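Local coordinates for tetrapyrrole methylase family protein (PDB 3HH1), which probably methylates the 2'-hydroxyl of the ribose of cytidine 1402 in 16S rRNA, using S-adenosyl-L-methionine, this chain being the N-terminal part of the tetrapyrrole methylase fold, at residues A[9-14]-A[27-32]; A[36-41]-A[94-99]; A[54-59]-A[69-74]. All blocks are in the same frame, centred on the assembly; numbering follows the deposited sequence. Where two conformers were deposited one is given.

Contact 1 (A[9-14]-A[27-32]); sequences YVVATP and NTLRNA
Thr28 meets Tyr9 and Val11 through a single methyl, CG2. Thr28 OG1 turns back to bond with Arg24 O, one turn earlier in the helix, and CG2 is left facing the strand. This methyl is anti to the backbone N of Thr28, with OG1 at chi1 -60°. It reaches Tyr9 at the root of the side chain. Thr28 CG2 lies 3.8 Å from Tyr9 CB, and it is also 3.8 Å from Tyr9 CG. The methyl comes to the ring obliquely, near CG and CD2, and the two side chains cross at about a right angle. Thr28 CG2 also brushes Val11 CG2, at 4.2 Å.

The segments are a strand and the helix that follows it. Strand 8-13 is an inner strand of a parallel sheet, between strands 82-87 and 111-114. Helix 23-31 crosses one face of that sheet and leads to strand 34-37, a beta-alpha-beta unit with strand 82-87 lying between its two strands. The short axes of 9-13 and 27-31 come within 9.9 Å at an angle of 122°.

Leu29 is next. Its CD2 methyl rests on the branched end of Val11, 3.9 Å from Val11 CG2 and 4.1 Å from Val11 CG1. It therefore covers both branches. Here CG is anti to the carbonyl carbon (chi1 -63°), which carries the CD2 end onto Val11. Both residues are buried. Val11 also touches Val114 of strand 111-114. Leu29 also touches Ala83 and Val85 of strand 82-87 and Leu46 of helix 40-49.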
loop_
_atom_site.group_PDB
_atom_site.type_symbol
_atom_site.label_atom_id
_atom_site.label_comp_id
_atom_site.label_asym_id
_atom_site.label_seq_id
_atom_site.Cartn_x
_atom_site.Cartn_y
_atom_site.Cartn_z
ATOM N N TYR A 9 6.473 -11.341 0.417
ATOM C CA TYR A 9 6.161 -10.779 1.738
ATOM C C TYR A 9 6.341 -9.282 1.729
ATOM O O TYR A 9 7.381 -8.806 1.321
ATOM C CB TYR A 9 7.088 -11.356 2.812
ATOM C CG TYR A 9 6.825 -12.809 3.090
ATOM C CD1 TYR A 9 5.698 -13.202 3.777
ATOM C CD2 TYR A 9 7.684 -13.796 2.612
ATOM C CE1 TYR A 9 5.430 -14.510 4.012
ATOM C CE2 TYR A 9 7.417 -15.107 2.823
ATOM C CZ TYR A 9 6.297 -15.479 3.546
ATOM O OH TYR A 9 6.024 -16.820 3.773
ATOM N N VAL A 10 5.317 -8.537 2.100
ATOM C CA VAL A 10 5.398 -7.093 2.169
ATOM C C VAL A 10 5.643 -6.721 3.645
ATOM O O VAL A 10 4.782 -6.942 4.522
ATOM C CB VAL A 10 4.134 -6.420 1.611
ATOM C CG1 VAL A 10 4.323 -4.933 1.638
ATOM C CG2 VAL A 10 3.860 -6.921 0.152
ATOM N N VAL A 11 6.812 -6.132 3.894
ATOM C CA VAL A 11 7.300 -5.853 5.221
ATOM C C VAL A 11 7.385 -4.346 5.415
ATOM O O VAL A 11 8.138 -3.659 4.698
ATOM C CB VAL A 11 8.681 -6.512 5.435
ATOM C CG1 VAL A 11 9.114 -6.320 6.881
ATOM C CG2 VAL A 11 8.637 -8.021 5.055
ATOM N N ALA A 12 6.598 -3.810 6.354
ATOM C CA ALA A 12 6.606 -2.385 6.641
ATOM C C ALA A 12 7.739 -2.081 7.610
ATOM O O ALA A 12 7.895 -2.798 8.581
ATOM C CB ALA A 12 5.269 -1.939 7.259
ATOM N N THR A 13 8.543 -1.051 7.343
ATOM C CA THR A 13 9.696 -0.769 8.192
ATOM C C THR A 13 9.655 0.676 8.646
ATOM O O THR A 13 9.399 1.549 7.850
ATOM C CB THR A 13 11.066 -1.097 7.496
ATOM O OG1 THR A 13 11.212 -0.351 6.287
ATOM C CG2 THR A 13 11.167 -2.613 7.127
ATOM N N PRO A 14 9.882 0.925 9.945
ATOM C CA PRO A 14 9.871 2.312 10.483
ATOM C C PRO A 14 11.176 3.011 10.153
ATOM O O PRO A 14 12.175 2.339 9.859
ATOM C CB PRO A 14 9.780 2.091 11.985
ATOM C CG PRO A 14 10.552 0.810 12.198
ATOM C CD PRO A 14 10.222 -0.063 10.980
ATOM N N ASN A 27 13.175 -11.674 10.762
ATOM C CA ASN A 27 13.553 -13.022 10.321
ATOM C C ASN A 27 13.156 -13.199 8.859
ATOM O O ASN A 27 13.868 -13.847 8.097
ATOM C CB ASN A 27 12.892 -14.053 11.178
ATOM C CG ASN A 27 13.551 -15.401 11.100
ATOM O OD1 ASN A 27 12.936 -16.360 10.695
ATOM N ND2 ASN A 27 14.796 -15.471 11.497
ATOM N N THR A 28 12.020 -12.621 8.499
ATOM C CA THR A 28 11.556 -12.640 7.116
ATOM C C THR A 28 12.556 -11.993 6.195
ATOM O O THR A 28 12.917 -12.592 5.163
ATOM C CB THR A 28 10.172 -12.013 6.947
ATOM O OG1 THR A 28 9.242 -12.764 7.757
ATOM C CG2 THR A 28 9.737 -12.046 5.427
ATOM N N LEU A 29 13.037 -10.813 6.563
ATOM C CA LEU A 29 14.041 -10.117 5.786
ATOM C C LEU A 29 15.358 -10.891 5.782
ATOM O O LEU A 29 16.020 -10.993 4.747
ATOM C CB LEU A 29 14.304 -8.741 6.362
ATOM C CG LEU A 29 13.091 -7.802 6.341
ATOM C CD1 LEU A 29 13.484 -6.507 7.051
ATOM C CD2 LEU A 29 12.517 -7.512 4.972
ATOM N N ARG A 30 15.718 -11.443 6.944
ATOM C CA ARG A 30 17.004 -12.125 7.065
ATOM C C ARG A 30 17.129 -13.306 6.089
ATOM O O ARG A 30 18.221 -13.542 5.510
ATOM C CB ARG A 30 17.201 -12.557 8.522
ATOM C CG ARG A 30 18.544 -13.059 8.816
ATOM C CD ARG A 30 18.712 -13.506 10.269
ATOM N NE ARG A 30 18.379 -12.517 11.281
ATOM C CZ ARG A 30 19.145 -11.489 11.648
ATOM N NH1 ARG A 30 18.723 -10.688 12.608
ATOM N NH2 ARG A 30 20.319 -11.245 11.083
ATOM N N ASN A 31 16.040 -14.065 5.942
ATOM C CA ASN A 31 16.054 -15.299 5.166
ATOM C C ASN A 31 15.423 -15.252 3.796
ATOM O O ASN A 31 15.255 -16.278 3.164
ATOM C CB ASN A 31 15.407 -16.412 6.013
ATOM C CG ASN A 31 16.185 -16.635 7.344
ATOM O OD1 ASN A 31 17.429 -16.463 7.399
ATOM N ND2 ASN A 31 15.465 -17.015 8.399
ATOM N N ALA A 32 15.057 -14.053 3.334
ATOM C CA ALA A 32 14.413 -13.899 2.037
ATOM C C ALA A 32 15.346 -14.240 0.925
ATOM O O ALA A 32 16.536 -14.012 1.033
ATOM C CB ALA A 32 13.924 -12.418 1.865
#

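Contact 2 (A[36-41]-A[94-99]); sequences ACEDTR and SDPGYT
Glu38 lies against Asp95, Pro96 and Gly97, with no direct hydrogen bond between the segments. The tight part is the Glu38 carboxylate against the Pro96 ring. Glu38 is bent at chi2 (-109°), which lays the carboxylate beside the ring. Glu38 OE2 is 3.6 Å from Pro96 CG, and Glu38 OE1 is 3.9 Å from Pro96 CD. The two side chains cross at about a right angle.

The side by Glu38 N and Asp95 is looser and holds a water. Asp95 OD1 accepts from this water at 2.7 Å. The water takes a weak bond from Glu38 N, so it bridges the Glu38 backbone to the Asp95 carboxylate. The backbones come nearest at Glu38 and Gly97, whose CA atoms are 5.7 Å apart. A side chain at Gly97 would run into Asp95 OD1.

Asp95 OD1 uses its anti lone pair to accept from Gly97 N at 3.0 Å. This is a capping bond in the type I beta turn, Asp95 to Tyr98, that leads into helix 98-106. The segments follow neighbouring parallel strands, 34-37 and 82-87, at their carboxy ends, the edge where alpha/beta enzymes commonly place their active sites.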
loop_
_atom_site.group_PDB
_atom_site.type_symbol
_atom_site.label_atom_id
_atom_site.label_comp_id
_atom_site.label_asym_id
_atom_site.label_seq_id
_atom_site.Cartn_x
_atom_site.Cartn_y
_atom_site.Cartn_z
ATOM N N ALA A 36 13.312 -6.564 -2.203
ATOM C CA ALA A 36 12.973 -5.565 -3.241
ATOM C C ALA A 36 12.679 -4.278 -2.533
ATOM O O ALA A 36 12.009 -4.267 -1.476
ATOM C CB ALA A 36 11.757 -6.014 -4.030
ATOM N N CYS A 37 13.180 -3.172 -3.067
ATOM C CA CYS A 37 13.009 -1.937 -2.359
ATOM C C CYS A 37 13.092 -0.804 -3.327
ATOM O O CYS A 37 13.718 -0.919 -4.375
ATOM C CB CYS A 37 14.077 -1.779 -1.269
ATOM S SG CYS A 37 15.769 -1.903 -1.917
ATOM N N GLU A 38 12.430 0.288 -2.991
ATOM C CA GLU A 38 12.481 1.457 -3.850
ATOM C C GLU A 38 13.585 2.404 -3.381
ATOM O O GLU A 38 14.136 3.168 -4.165
ATOM C CB GLU A 38 11.088 2.111 -3.910
ATOM C CG GLU A 38 10.905 3.074 -5.038
ATOM C CD GLU A 38 10.839 4.487 -4.563
ATOM O OE1 GLU A 38 10.675 4.685 -3.329
ATOM O OE2 GLU A 38 10.946 5.395 -5.417
ATOM N N ASP A 39 13.929 2.331 -2.109
ATOM C CA ASP A 39 14.913 3.231 -1.505
ATOM C C ASP A 39 16.073 2.344 -1.050
ATOM O O ASP A 39 16.097 1.878 0.089
ATOM C CB ASP A 39 14.227 3.992 -0.347
ATOM C CG ASP A 39 15.105 5.088 0.274
ATOM O OD1 ASP A 39 16.354 5.077 0.110
ATOM O OD2 ASP A 39 14.511 5.979 0.940
ATOM N N THR A 40 17.024 2.086 -1.944
ATOM C CA THR A 40 18.101 1.158 -1.635
ATOM C C THR A 40 18.982 1.630 -0.483
ATOM O O THR A 40 19.460 0.834 0.317
ATOM C CB THR A 40 19.021 0.915 -2.833
ATOM O OG1 THR A 40 18.235 0.766 -4.027
ATOM C CG2 THR A 40 19.825 -0.320 -2.596
ATOM N N ARG A 41 19.226 2.931 -0.421
ATOM C CA ARG A 41 20.072 3.476 0.630
ATOM C C ARG A 41 19.472 3.247 2.020
ATOM O O ARG A 41 20.140 2.772 2.923
ATOM C CB ARG A 41 20.339 4.972 0.380
ATOM C CG ARG A 41 21.740 5.387 0.718
ATOM C CD ARG A 41 22.002 6.877 0.404
ATOM N NE ARG A 41 22.161 7.137 -1.035
ATOM C CZ ARG A 41 22.270 8.352 -1.592
ATOM N NH1 ARG A 41 22.218 9.465 -0.861
ATOM N NH2 ARG A 41 22.409 8.452 -2.905
ATOM N N SER A 94 0.505 3.151 -1.929
ATOM C CA SER A 94 1.058 4.399 -2.446
ATOM C C SER A 94 2.547 4.290 -2.770
ATOM O O SER A 94 3.040 5.062 -3.586
ATOM C CB SER A 94 0.836 5.524 -1.438
ATOM O OG SER A 94 -0.529 5.590 -1.106
ATOM N N ASP A 95 3.249 3.331 -2.161
ATOM C CA ASP A 95 4.745 3.162 -2.340
ATOM C C ASP A 95 4.945 2.806 -3.828
ATOM O O ASP A 95 4.210 1.957 -4.337
ATOM C CB ASP A 95 5.256 2.074 -1.365
ATOM C CG ASP A 95 6.812 1.915 -1.322
ATOM O OD1 ASP A 95 7.439 1.430 -2.302
ATOM O OD2 ASP A 95 7.416 2.231 -0.260
ATOM N N PRO A 96 5.885 3.484 -4.562
ATOM C CA PRO A 96 5.994 3.176 -6.020
ATOM C C PRO A 96 6.301 1.681 -6.238
ATOM O O PRO A 96 5.879 1.098 -7.243
ATOM C CB PRO A 96 7.164 4.067 -6.520
ATOM C CG PRO A 96 7.342 5.123 -5.433
ATOM C CD PRO A 96 6.902 4.461 -4.123
ATOM N N GLY A 97 6.954 1.064 -5.253
ATOM C CA GLY A 97 7.322 -0.357 -5.309
ATOM C C GLY A 97 6.132 -1.310 -5.255
ATOM O O GLY A 97 6.246 -2.514 -5.577
ATOM N N TYR A 98 4.953 -0.798 -4.899
ATOM C CA TYR A 98 3.764 -1.643 -4.896
ATOM C C TYR A 98 3.468 -2.243 -6.280
ATOM O O TYR A 98 2.794 -3.254 -6.382
ATOM C CB TYR A 98 2.527 -0.890 -4.369
ATOM C CG TYR A 98 1.469 -1.863 -3.940
ATOM C CD1 TYR A 98 1.461 -2.365 -2.656
ATOM C CD2 TYR A 98 0.512 -2.332 -4.850
ATOM C CE1 TYR A 98 0.516 -3.287 -2.280
ATOM C CE2 TYR A 98 -0.433 -3.253 -4.467
ATOM C CZ TYR A 98 -0.426 -3.708 -3.176
ATOM O OH TYR A 98 -1.366 -4.633 -2.770
ATOM N N THR A 99 3.983 -1.646 -7.345
ATOM C CA THR A 99 3.824 -2.226 -8.672
ATOM C C THR A 99 4.281 -3.674 -8.702
ATOM O O THR A 99 3.712 -4.496 -9.414
ATOM C CB THR A 99 4.562 -1.471 -9.694
ATOM O OG1 THR A 99 4.271 -0.065 -9.517
ATOM C CG2 THR A 99 4.071 -1.924 -11.101
HETATM O O HOH W 1 9.626 -0.096 -1.849
#

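Contact 3 (A[54-59]-A[69-74]); sequences GKRLVS and VRQVIE. With SO4 (sulfate ion), chain E.
Arg56 is stretched out straight, with CG anti to the backbone N (chi1 -179°), and it reaches across to Gln71. Gln71 sets CG anti to its carbonyl carbon (chi1 -71°) and then extends, bringing its amide between Arg56 and Val58. Arg56 NH2 gives a hydrogen bond to Gln71 OE1 at 3.1 Å. The oxygen lies in the guanidinium plane, at its edge. The donor, however, stands above the amide carbonyl plane, and the two flat groups are turned 63° apart. A water reinforces the pair. It accepts from Arg56 NE at 2.8 Å and donates to Gln71 OE1 and Leu57 O.

The other amide atom faces the strand. Gln71 NE2 is 3.4 Å from the Val58 CG1 methyl. It donates to a second water and weakly to Arg67 O. That water also takes a weak bond from Ser59 N. Deeper in, Val58 CG1 packs on Val72 CG2 at 4.1 Å. A leucine in place of Gln71 would probably leave Arg56 NH2 without this acceptor, take one partner from each of the two waters, and leave the guanidinium less firmly fixed.

Arg70 points elsewhere, to a sulfate probably from the crystallisation liquor, with Arg70 NH2 2.8 Å from sulfate O1. Helix 65-77 belongs to one helical layer of a three-layer alpha/beta/alpha sandwich and covers strand 57-59, the outermost strand within this chain.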
loop_
_atom_site.group_PDB
_atom_site.type_symbol
_atom_site.label_atom_id
_atom_site.label_comp_id
_atom_site.label_asym_id
_atom_site.label_seq_id
_atom_site.Cartn_x
_atom_site.Cartn_y
_atom_site.Cartn_z
ATOM N N GLY A 54 24.984 -9.866 2.798
ATOM C CA GLY A 54 25.103 -10.580 1.538
ATOM C C GLY A 54 23.793 -10.778 0.791
ATOM O O GLY A 54 23.739 -11.547 -0.159
ATOM N N LYS A 55 22.739 -10.084 1.197
ATOM C CA LYS A 55 21.438 -10.245 0.603
ATOM C C LYS A 55 21.347 -9.710 -0.839
ATOM O O LYS A 55 21.813 -8.608 -1.142
ATOM C CB LYS A 55 20.452 -9.509 1.480
ATOM C CG LYS A 55 18.996 -9.736 1.217
ATOM C CD LYS A 55 18.519 -11.198 1.352
ATOM C CE LYS A 55 18.599 -11.720 2.742
ATOM N NZ LYS A 55 18.495 -13.195 2.762
ATOM N N ARG A 56 20.702 -10.452 -1.715
ATOM C CA ARG A 56 20.426 -9.928 -3.078
ATOM C C ARG A 56 19.346 -8.847 -2.976
ATOM O O ARG A 56 18.262 -9.086 -2.461
ATOM C CB ARG A 56 19.962 -11.020 -4.008
ATOM C CG ARG A 56 19.680 -10.564 -5.394
ATOM C CD ARG A 56 19.034 -11.634 -6.238
ATOM N NE ARG A 56 18.694 -11.071 -7.534
ATOM C CZ ARG A 56 18.061 -11.731 -8.489
ATOM N NH1 ARG A 56 17.699 -12.986 -8.311
ATOM N NH2 ARG A 56 17.774 -11.124 -9.619
ATOM N N LEU A 57 19.646 -7.675 -3.518
ATOM C CA LEU A 57 18.691 -6.566 -3.513
ATOM C C LEU A 57 18.163 -6.354 -4.911
ATOM O O LEU A 57 18.936 -6.374 -5.880
ATOM C CB LEU A 57 19.351 -5.276 -3.044
ATOM C CG LEU A 57 19.888 -5.234 -1.624
ATOM C CD1 LEU A 57 20.330 -3.796 -1.344
ATOM C CD2 LEU A 57 18.855 -5.754 -0.596
ATOM N N VAL A 58 16.861 -6.124 -5.032
ATOM C CA VAL A 58 16.262 -5.717 -6.321
ATOM C C VAL A 58 15.789 -4.274 -6.159
ATOM O O VAL A 58 14.928 -3.999 -5.354
ATOM C CB VAL A 58 15.082 -6.615 -6.700
ATOM C CG1 VAL A 58 14.389 -6.089 -8.014
ATOM C CG2 VAL A 58 15.559 -8.080 -6.857
ATOM N N SER A 59 16.396 -3.338 -6.858
ATOM C CA SER A 59 16.100 -1.960 -6.626
ATOM C C SER A 59 15.142 -1.465 -7.716
ATOM O O SER A 59 15.408 -1.592 -8.903
ATOM C CB SER A 59 17.381 -1.150 -6.563
ATOM O OG SER A 59 17.908 -1.022 -7.847
ATOM N N VAL A 69 10.471 -5.678 -11.729
ATOM C CA VAL A 69 9.292 -6.545 -11.702
ATOM C C VAL A 69 9.625 -7.935 -12.272
ATOM O O VAL A 69 9.277 -8.961 -11.699
ATOM C CB VAL A 69 8.094 -5.939 -12.475
ATOM C CG1 VAL A 69 6.961 -6.863 -12.379
ATOM C CG2 VAL A 69 7.670 -4.596 -11.919
ATOM N N ARG A 70 10.320 -7.967 -13.396
ATOM C CA ARG A 70 10.701 -9.232 -14.000
ATOM C C ARG A 70 11.532 -10.069 -13.051
ATOM O O ARG A 70 11.289 -11.265 -12.900
ATOM C CB ARG A 70 11.456 -9.021 -15.289
ATOM C CG ARG A 70 11.771 -10.283 -15.995
ATOM C CD ARG A 70 12.182 -10.029 -17.426
ATOM N NE ARG A 70 13.346 -9.147 -17.498
ATOM C CZ ARG A 70 13.347 -7.883 -17.925
ATOM N NH1 ARG A 70 12.238 -7.284 -18.384
ATOM N NH2 ARG A 70 14.495 -7.212 -17.918
ATOM N N GLN A 71 12.513 -9.455 -12.414
ATOM C CA GLN A 71 13.374 -10.173 -11.481
ATOM C C GLN A 71 12.593 -10.785 -10.320
ATOM O O GLN A 71 12.856 -11.938 -9.932
ATOM C CB GLN A 71 14.449 -9.264 -10.906
ATOM C CG GLN A 71 15.519 -8.893 -11.908
ATOM C CD GLN A 71 16.512 -7.984 -11.267
ATOM O OE1 GLN A 71 17.635 -8.362 -11.045
ATOM N NE2 GLN A 71 16.074 -6.827 -10.865
ATOM N N VAL A 72 11.649 -10.021 -9.783
ATOM C CA VAL A 72 10.848 -10.485 -8.646
ATOM C C VAL A 72 9.930 -11.615 -9.082
ATOM O O VAL A 72 9.868 -12.654 -8.405
ATOM C CB VAL A 72 10.038 -9.330 -8.016
ATOM C CG1 VAL A 72 8.903 -9.838 -7.069
ATOM C CG2 VAL A 72 10.984 -8.326 -7.334
ATOM N N ILE A 73 9.246 -11.445 -10.212
ATOM C CA ILE A 73 8.341 -12.490 -10.693
ATOM C C ILE A 73 9.094 -13.764 -11.015
ATOM O O ILE A 73 8.631 -14.850 -10.671
ATOM C CB ILE A 73 7.487 -12.045 -11.926
ATOM C CG1 ILE A 73 6.547 -10.873 -11.578
ATOM C CG2 ILE A 73 6.699 -13.241 -12.551
ATOM C CD1 ILE A 73 5.442 -11.173 -10.626
ATOM N N GLU A 74 10.270 -13.650 -11.635
ATOM C CA GLU A 74 11.062 -14.824 -11.937
ATOM C C GLU A 74 11.465 -15.533 -10.672
ATOM O O GLU A 74 11.385 -16.771 -10.601
ATOM C CB GLU A 74 12.258 -14.477 -12.817
ATOM C CG GLU A 74 11.791 -14.141 -14.222
ATOM C CD GLU A 74 12.898 -13.752 -15.184
ATOM O OE1 GLU A 74 14.075 -13.705 -14.778
ATOM O OE2 GLU A 74 12.574 -13.464 -16.362
HETATM S S SO4 E . 18.058 -8.072 -17.456
HETATM O O1 SO4 E . 16.736 -8.496 -16.973
HETATM O O2 SO4 E . 18.222 -8.506 -18.844
HETATM O O3 SO4 E . 18.183 -6.617 -17.397
HETATM O O4 SO4 E . 19.127 -8.644 -16.634
HETATM O O HOH W 2 15.332 -13.173 -10.745
HETATM O O HOH W 3 19.158 -8.374 -8.178
HETATM O O HOH W 4 17.842 -4.684 -9.673
#

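All three contacts reach the same parallel sheet, with centres about 12 to 14 Å apart. Contact 1 closes before contact 2 opens, and contact 3 is nested in the loop that contact 2 closes. Helix 23-31 leads from contact 1 directly into strand 34-37 of contact 2. Strands 34-37 and 57-59 are neighbours, with Cys37 N 3.0 Å from Val58 O in a probable hydrogen bond. Contacts 1 and 3 lie on opposite sides of the chain's centre. They still meet through Lys55 NZ, 2.7 Å from Ala32 O in a probable hydrogen bond. Helices 23-31 and 65-77 cover opposite faces of the sheet. Contacts 1 and 2 also face the second subunit; contact 3 does not.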